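Local coordinates for protein CRISPR-associated endoribonuclease Cse3 (Thermus thermophilus, PDB 2Y8Y) that binds CRISPR repeat RNA and cleaves it as an endoribonuclease, retaining the processed crRNA for antiviral defence, at residues V127-R132 against V178-R183; G137-L142 against L193-R198. All coordinates share one frame; numbering follows the deposited sequence.

In the fold
Both contacts are buried and belong to one sheet-and-helix unit. Interaction 1 lays helix 123-136 on strand 173-186; interaction 2 joins the turn after that helix and the start of strand 139-144 to helix 189-198. Their segments alternate along the chain, and strands 173-186 and 139-144 are sheet neighbours, with a probable hydrogen bond from Leu142 N to Arg183 O between the two contacts. Interaction 1 is wholly apolar across its segments, as suits the middle of a helix over a sheet, whereas interaction 2 places a hydroxyl beside the carbonyl of the residue that follows the helix. At their margins each places an arginine, Arg132 or Arg198, against the RNA backbone.

Interaction 1: residues V127-R132 against V178-R183; sequences VAWLER and VLFEGR. With nucleotides of chain B.
Helix 123-136 packs on an antiparallel sheet where Leu130, Trp129 and Val127 gather around Phe180 of strand 173-186. The short segments cross at -59°, with their axes 10.9 Å apart at closest approach. Phe180 suits its place because its flat ring spans the distance from strand to helix, where Leu130 meets it. Leu130 comes over one side of that ring: Leu130 CD2 sits 4.0 Å from the Phe180 ring centroid in a CH-pi contact. The leucine's CG lies anti to its backbone N (chi1 177°), which carries CD2 over the aromatic face. On the opposite face lies CG1 of Val178, so two aliphatic groups sandwich the ring. Trp129 adds a looser touch, Trp129 CZ3 lying 4.3 Å from Phe180 CE2, and packs further on Ala105 and Pro107 of strand 98-110.

Arg132, two residues after Leu130, serves the RNA instead. Arg132 NH1 donates to OP1 of G14 of chain B at 2.8 Å in a nearly straight bond (164°), and NH2 gives the same oxygen a weak second bond. OP1 lies in the guanidinium plane. Apart from this RNA contact, the apolar helix face packed on an antiparallel sheet is as in the ferredoxin-like folds of Cas6-family proteins.

Interaction 2: residues G137-L142 against L193-R198; sequences GGFRLL and LATLRR. With nucleotides of chain B.
Thr195 of helix 189-198 meets Gly137 and Phe139 where helix 123-136 ends and strand 139-144 begins. Its side chain divides at once between polar and apolar neighbours. Thr195 CB stands 4.0 Å from Phe139 CE2, at the edge of the aromatic ring and near its plane. The methyl CG2, anti to the backbone N, extends this apolar contact to the same ring carbon. The other branch lies anti to the carbonyl carbon (chi1 -62°), an orientation that turns Thr195 OG1 to Gly137 O, 2.7 Å away. Within its own helix OG1 also reaches Arg191 O, so two carbonyl oxygens lie within reach of a hydroxyl with one proton to give.

Glycine suits both positions at the turn. Gly137 has no CB, which lets Thr195 OG1 approach to 3.1 Å from Gly137 CA. Gly138 takes up a positive phi of 93° as the C' residue of a Schellman motif, with Phe139 N bonded to Leu134 O and Gly138 N to Glu135 O. Phe139 turns its ring back into the core, where Phe139 CZ lies 4.0 Å from Leu196 CD2; the two side chains cross at about a right angle. Leu211 of strand 211-214 packs against Phe139, Thr195 and Leu196 alike.

At the last residue of the helix, Arg198 folds its chain at chi2 and chi3 against the RNA backbone. Arg198 CD is 3.4 Å from OP1 of G16 of chain B, and Arg198 NH1 makes a weak hydrogen bond of 3.1 Å to this oxygen. The chemistry thus splits in two: threonine sets a hydroxyl beside the carbonyl of the residue following helix 123-136 and carbon against phenylalanine, while a weak bond and probably electrostatic attraction bring arginine beside phosphate at the C-terminal end of helix 189-198.

Interaction 1: residues V127-R132 against V178-R183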
loop_
_atom_site.group_PDB
_atom_site.type_symbol
_atom_site.label_atom_id
_atom_site.label_comp_id
_atom_site.label_asym_id
_atom_site.label_seq_id
_atom_site.Cartn_x
_atom_site.Cartn_y
_atom_site.Cartn_z
ATOM N N VAL A 127 10.249 4.785 12.150
ATOM C CA VAL A 127 10.240 6.135 11.579
ATOM C C VAL A 127 11.482 6.398 10.721
ATOM O O VAL A 127 11.377 6.958 9.629
ATOM C CB VAL A 127 10.085 7.208 12.666
ATOM C CG1 VAL A 127 10.295 8.597 12.074
ATOM C CG2 VAL A 127 8.696 7.108 13.285
ATOM N N ALA A 128 12.651 5.970 11.188
ATOM C CA ALA A 128 13.872 6.148 10.405
ATOM C C ALA A 128 13.782 5.395 9.081
ATOM O O ALA A 128 14.239 5.881 8.038
ATOM C CB ALA A 128 15.102 5.704 11.208
ATOM N N TRP A 129 13.209 4.199 9.130
ATOM C CA TRP A 129 13.007 3.407 7.932
ATOM C C TRP A 129 12.119 4.182 6.952
ATOM O O TRP A 129 12.449 4.313 5.768
ATOM C CB TRP A 129 12.369 2.064 8.297
ATOM C CG TRP A 129 12.052 1.166 7.116
ATOM C CD1 TRP A 129 12.896 0.261 6.548
ATOM C CD2 TRP A 129 10.818 1.069 6.393
ATOM N NE1 TRP A 129 12.274 -0.393 5.516
ATOM C CE2 TRP A 129 10.988 0.081 5.401
ATOM C CE3 TRP A 129 9.583 1.733 6.477
ATOM C CZ2 TRP A 129 9.983 -0.267 4.497
ATOM C CZ3 TRP A 129 8.567 1.377 5.576
ATOM C CH2 TRP A 129 8.782 0.388 4.601
ATOM N N LEU A 130 10.993 4.698 7.433
ATOM C CA LEU A 130 10.093 5.456 6.562
ATOM C C LEU A 130 10.844 6.631 5.940
ATOM O O LEU A 130 10.727 6.879 4.741
ATOM C CB LEU A 130 8.897 5.973 7.353
ATOM C CG LEU A 130 7.942 6.848 6.542
ATOM C CD1 LEU A 130 7.195 6.033 5.477
ATOM C CD2 LEU A 130 6.993 7.470 7.518
ATOM N N GLU A 131 11.612 7.358 6.749
ATOM C CA GLU A 131 12.340 8.515 6.225
ATOM C C GLU A 131 13.298 8.104 5.119
ATOM O O GLU A 131 13.395 8.778 4.079
ATOM C CB GLU A 131 13.096 9.240 7.337
ATOM C CG GLU A 131 12.174 9.959 8.296
ATOM C CD GLU A 131 12.878 10.439 9.552
ATOM O OE1 GLU A 131 13.950 9.892 9.883
ATOM O OE2 GLU A 131 12.334 11.346 10.220
ATOM N N ARG A 132 14.029 7.018 5.337
ATOM C CA ARG A 132 14.983 6.546 4.342
ATOM C C ARG A 132 14.275 6.085 3.062
ATOM O O ARG A 132 14.716 6.404 1.961
ATOM C CB ARG A 132 15.836 5.405 4.919
ATOM C CG ARG A 132 16.932 4.934 3.989
ATOM C CD ARG A 132 17.739 3.772 4.571
ATOM N NE ARG A 132 16.917 2.586 4.814
ATOM C CZ ARG A 132 16.448 1.789 3.857
ATOM N NH1 ARG A 132 16.714 2.034 2.581
ATOM N NH2 ARG A 132 15.712 0.737 4.178
ATOM N N VAL A 178 2.614 -1.586 10.199
ATOM C CA VAL A 178 2.728 -0.288 10.831
ATOM C C VAL A 178 2.034 0.724 9.931
ATOM O O VAL A 178 2.410 0.878 8.755
ATOM C CB VAL A 178 4.210 0.090 11.000
ATOM C CG1 VAL A 178 4.346 1.448 11.666
ATOM C CG2 VAL A 178 4.926 -0.957 11.814
ATOM N N LEU A 179 1.008 1.385 10.462
ATOM C CA LEU A 179 0.247 2.373 9.714
ATOM C C LEU A 179 0.767 3.778 9.995
ATOM O O LEU A 179 0.592 4.308 11.101
ATOM C CB LEU A 179 -1.242 2.275 10.073
ATOM C CG LEU A 179 -2.165 3.237 9.325
ATOM C CD1 LEU A 179 -2.124 2.984 7.817
ATOM C CD2 LEU A 179 -3.572 3.066 9.852
ATOM N N PHE A 180 1.412 4.368 8.986
ATOM C CA PHE A 180 1.970 5.715 9.069
ATOM C C PHE A 180 1.027 6.708 8.405
ATOM O O PHE A 180 0.433 6.413 7.355
ATOM C CB PHE A 180 3.283 5.816 8.282
ATOM C CG PHE A 180 4.412 4.952 8.782
ATOM C CD1 PHE A 180 5.178 5.330 9.888
ATOM C CD2 PHE A 180 4.779 3.814 8.076
ATOM C CE1 PHE A 180 6.271 4.565 10.295
ATOM C CE2 PHE A 180 5.854 3.042 8.476
ATOM C CZ PHE A 180 6.598 3.417 9.602
ATOM N N GLU A 181 0.913 7.898 8.987
ATOM C CA GLU A 181 0.218 9.014 8.339
ATOM C C GLU A 181 1.006 10.278 8.607
ATOM O O GLU A 181 1.510 10.473 9.711
ATOM C CB GLU A 181 -1.185 9.167 8.916
ATOM C CG GLU A 181 -2.020 10.190 8.200
ATOM C CD GLU A 181 -3.459 10.167 8.654
ATOM O OE1 GLU A 181 -3.718 10.559 9.808
ATOM O OE2 GLU A 181 -4.323 9.749 7.856
ATOM N N GLY A 182 1.134 11.149 7.619
ATOM C CA GLY A 182 1.864 12.376 7.844
ATOM C C GLY A 182 1.828 13.302 6.651
ATOM O O GLY A 182 0.908 13.252 5.834
ATOM N N ARG A 183 2.832 14.164 6.585
ATOM C CA ARG A 183 2.953 15.107 5.475
ATOM C C ARG A 183 4.359 15.013 4.908
ATOM O O ARG A 183 5.349 14.891 5.635
ATOM C CB ARG A 183 2.644 16.537 5.932
ATOM C CG ARG A 183 1.210 16.744 6.360
ATOM C CD ARG A 183 0.953 18.183 6.793
ATOM N NE ARG A 183 1.037 19.140 5.686
ATOM C CZ ARG A 183 1.874 20.174 5.652
ATOM N NH1 ARG A 183 2.709 20.386 6.659
ATOM N NH2 ARG A 183 1.877 20.994 4.612
ATOM P P G B 14 16.046 -0.995 0.732
ATOM O OP1 G B 14 15.321 0.279 0.901
ATOM O OP2 G B 14 15.831 -2.072 1.728
ATOM O "O5'" G B 14 15.816 -1.580 -0.720
ATOM C "C5'" G B 14 16.020 -0.763 -1.862
ATOM C "C4'" G B 14 16.010 -1.573 -3.125
ATOM O "O4'" G B 14 17.103 -2.533 -3.121
ATOM C "C3'" G B 14 14.795 -2.442 -3.346
ATOM O "O3'" G B 14 13.664 -1.711 -3.763
ATOM C "C2'" G B 14 15.310 -3.423 -4.382
ATOM O "O2'" G B 14 15.433 -2.794 -5.654
ATOM C "C1'" G B 14 16.711 -3.692 -3.828
ATOM N N9 G B 14 16.678 -4.823 -2.891
ATOM C C8 G B 14 16.621 -4.812 -1.513
ATOM N N7 G B 14 16.517 -6.017 -1.021
ATOM C C5 G B 14 16.460 -6.854 -2.130
ATOM C C6 G B 14 16.334 -8.266 -2.223
ATOM O O6 G B 14 16.237 -9.095 -1.310
ATOM N N1 G B 14 16.306 -8.694 -3.547
ATOM C C2 G B 14 16.396 -7.865 -4.648
ATOM N N2 G B 14 16.359 -8.455 -5.850
ATOM N N3 G B 14 16.523 -6.548 -4.573
ATOM C C4 G B 14 16.544 -6.122 -3.292
#

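Interaction 2: residues G137-L142 against L193-R198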
loop_
_atom_site.group_PDB
_atom_site.type_symbol
_atom_site.label_atom_id
_atom_site.label_comp_id
_atom_site.label_asym_id
_atom_site.label_seq_id
_atom_site.Cartn_x
_atom_site.Cartn_y
_atom_site.Cartn_z
ATOM N N GLY A 137 13.225 7.262 -2.437
ATOM C CA GLY A 137 12.144 7.222 -3.403
ATOM C C GLY A 137 11.669 8.551 -3.960
ATOM O O GLY A 137 10.633 8.582 -4.622
ATOM N N GLY A 138 12.390 9.639 -3.698
ATOM C CA GLY A 138 12.065 10.917 -4.325
ATOM C C GLY A 138 11.145 11.832 -3.537
ATOM O O GLY A 138 10.691 12.844 -4.064
ATOM N N PHE A 139 10.868 11.477 -2.288
ATOM C CA PHE A 139 10.065 12.296 -1.386
ATOM C C PHE A 139 10.905 12.699 -0.173
ATOM O O PHE A 139 12.055 12.283 -0.036
ATOM C CB PHE A 139 8.874 11.480 -0.870
ATOM C CG PHE A 139 7.830 11.114 -1.921
ATOM C CD1 PHE A 139 6.925 12.062 -2.370
ATOM C CD2 PHE A 139 7.710 9.806 -2.377
ATOM C CE1 PHE A 139 5.941 11.724 -3.283
ATOM C CE2 PHE A 139 6.716 9.463 -3.286
ATOM C CZ PHE A 139 5.837 10.425 -3.727
ATOM N N ARG A 140 10.327 13.470 0.734
ATOM C CA ARG A 140 10.970 13.730 2.028
ATOM C C ARG A 140 9.883 14.074 3.030
ATOM O O ARG A 140 8.997 14.857 2.723
ATOM C CB ARG A 140 11.979 14.887 1.927
ATOM C CG ARG A 140 12.873 15.050 3.166
ATOM C CD ARG A 140 13.920 16.156 2.995
ATOM N NE ARG A 140 14.720 16.000 1.779
ATOM C CZ ARG A 140 14.800 16.917 0.821
ATOM N NH1 ARG A 140 14.128 18.052 0.947
ATOM N NH2 ARG A 140 15.542 16.700 -0.256
ATOM N N LEU A 141 9.939 13.516 4.237
ATOM C CA LEU A 141 8.991 13.957 5.262
ATOM C C LEU A 141 9.125 15.451 5.536
ATOM O O LEU A 141 10.230 16.009 5.506
ATOM C CB LEU A 141 9.229 13.220 6.575
ATOM C CG LEU A 141 8.686 11.824 6.762
ATOM C CD1 LEU A 141 8.974 11.377 8.201
ATOM C CD2 LEU A 141 7.199 11.804 6.467
ATOM N N LEU A 142 8.010 16.107 5.830
ATOM C CA LEU A 142 8.056 17.493 6.281
ATOM C C LEU A 142 8.441 17.505 7.755
ATOM O O LEU A 142 8.211 16.528 8.461
ATOM C CB LEU A 142 6.696 18.169 6.111
ATOM C CG LEU A 142 6.225 18.415 4.677
ATOM C CD1 LEU A 142 5.035 19.361 4.656
ATOM C CD2 LEU A 142 7.361 18.972 3.845
ATOM N N LEU A 193 7.165 9.419 -8.633
ATOM C CA LEU A 193 6.135 8.708 -9.386
ATOM C C LEU A 193 6.409 7.202 -9.401
ATOM O O LEU A 193 5.509 6.380 -9.174
ATOM C CB LEU A 193 6.048 9.249 -10.811
ATOM C CG LEU A 193 5.000 8.542 -11.668
ATOM C CD1 LEU A 193 3.612 8.704 -11.081
ATOM C CD2 LEU A 193 5.071 9.105 -13.073
ATOM N N ALA A 194 7.666 6.836 -9.637
ATOM C CA ALA A 194 8.033 5.418 -9.624
ATOM C C ALA A 194 7.734 4.785 -8.270
ATOM O O ALA A 194 7.256 3.648 -8.191
ATOM C CB ALA A 194 9.493 5.238 -9.993
ATOM N N THR A 195 8.007 5.524 -7.196
ATOM C CA THR A 195 7.703 5.037 -5.854
ATOM C C THR A 195 6.200 4.785 -5.668
ATOM O O THR A 195 5.806 3.745 -5.123
ATOM C CB THR A 195 8.221 6.025 -4.801
ATOM O OG1 THR A 195 9.641 6.121 -4.930
ATOM C CG2 THR A 195 7.860 5.579 -3.385
ATOM N N LEU A 196 5.356 5.714 -6.114
ATOM C CA LEU A 196 3.910 5.496 -6.006
ATOM C C LEU A 196 3.467 4.263 -6.782
ATOM O O LEU A 196 2.612 3.518 -6.335
ATOM C CB LEU A 196 3.127 6.717 -6.493
ATOM C CG LEU A 196 3.289 8.024 -5.733
ATOM C CD1 LEU A 196 2.408 9.071 -6.385
ATOM C CD2 LEU A 196 2.865 7.860 -4.274
ATOM N N ARG A 197 4.031 4.066 -7.970
ATOM C CA ARG A 197 3.646 2.930 -8.802
ATOM C C ARG A 197 4.158 1.591 -8.257
ATOM O O ARG A 197 3.564 0.554 -8.513
ATOM C CB ARG A 197 4.148 3.132 -10.238
ATOM C CG ARG A 197 3.514 4.341 -10.924
ATOM C CD ARG A 197 4.161 4.648 -12.283
ATOM N NE ARG A 197 4.008 3.541 -13.220
ATOM C CZ ARG A 197 2.920 3.311 -13.953
ATOM N NH1 ARG A 197 1.863 4.115 -13.871
ATOM N NH2 ARG A 197 2.895 2.266 -14.758
ATOM N N ARG A 198 5.292 1.607 -7.561
ATOM C CA ARG A 198 5.907 0.375 -7.074
ATOM C C ARG A 198 5.396 -0.018 -5.709
ATOM O O ARG A 198 5.296 -1.205 -5.400
ATOM C CB ARG A 198 7.425 0.544 -6.985
ATOM C CG ARG A 198 8.157 -0.596 -6.235
ATOM C CD ARG A 198 7.957 -1.984 -6.887
ATOM N NE ARG A 198 8.440 -1.980 -8.265
ATOM C CZ ARG A 198 8.017 -2.811 -9.212
ATOM N NH1 ARG A 198 7.099 -3.730 -8.941
ATOM N NH2 ARG A 198 8.506 -2.716 -10.441
ATOM P P G B 15 12.190 -2.208 -3.368
ATOM O OP1 G B 15 11.248 -1.178 -3.877
ATOM O OP2 G B 15 12.177 -2.524 -1.922
ATOM O "O5'" G B 15 12.021 -3.554 -4.191
ATOM C "C5'" G B 15 11.911 -3.526 -5.601
ATOM C "C4'" G B 15 11.882 -4.912 -6.180
ATOM O "O4'" G B 15 13.066 -5.658 -5.785
ATOM C "C3'" G B 15 10.759 -5.813 -5.721
ATOM O "O3'" G B 15 9.504 -5.468 -6.269
ATOM C "C2'" G B 15 11.279 -7.166 -6.174
ATOM O "O2'" G B 15 11.229 -7.270 -7.587
ATOM C "C1'" G B 15 12.747 -7.043 -5.753
ATOM N N9 G B 15 12.927 -7.545 -4.381
ATOM C C8 G B 15 13.039 -6.855 -3.198
ATOM N N7 G B 15 13.097 -7.651 -2.161
ATOM C C5 G B 15 12.985 -8.923 -2.693
ATOM C C6 G B 15 12.978 -10.188 -2.058
ATOM O O6 G B 15 13.075 -10.439 -0.860
ATOM N N1 G B 15 12.838 -11.230 -2.978
ATOM C C2 G B 15 12.707 -11.069 -4.334
ATOM N N2 G B 15 12.578 -12.195 -5.058
ATOM N N3 G B 15 12.724 -9.899 -4.941
ATOM C C4 G B 15 12.858 -8.876 -4.057
ATOM P P G B 16 8.143 -5.885 -5.517
ATOM O OP1 G B 16 7.039 -5.239 -6.265
ATOM O OP2 G B 16 8.304 -5.581 -4.065
ATOM O "O5'" G B 16 8.091 -7.458 -5.705
ATOM C "C5'" G B 16 7.929 -8.036 -6.988
ATOM C "C4'" G B 16 7.945 -9.543 -6.913
ATOM O "O4'" G B 16 9.187 -10.000 -6.318
ATOM C "C3'" G B 16 6.877 -10.188 -6.043
ATOM O "O3'" G B 16 5.614 -10.233 -6.672
ATOM C "C2'" G B 16 7.478 -11.561 -5.784
ATOM O "O2'" G B 16 7.362 -12.382 -6.936
ATOM C "C1'" G B 16 8.947 -11.200 -5.595
ATOM N N9 G B 16 9.256 -10.973 -4.173
ATOM C C8 G B 16 9.412 -9.777 -3.509
ATOM N N7 G B 16 9.655 -9.955 -2.237
ATOM C C5 G B 16 9.637 -11.335 -2.056
ATOM C C6 G B 16 9.836 -12.113 -0.887
ATOM O O6 G B 16 10.078 -11.734 0.271
ATOM N N1 G B 16 9.738 -13.470 -1.154
ATOM C C2 G B 16 9.494 -14.015 -2.391
ATOM N N2 G B 16 9.438 -15.359 -2.453
ATOM N N3 G B 16 9.304 -13.296 -3.490
ATOM C C4 G B 16 9.394 -11.974 -3.248
#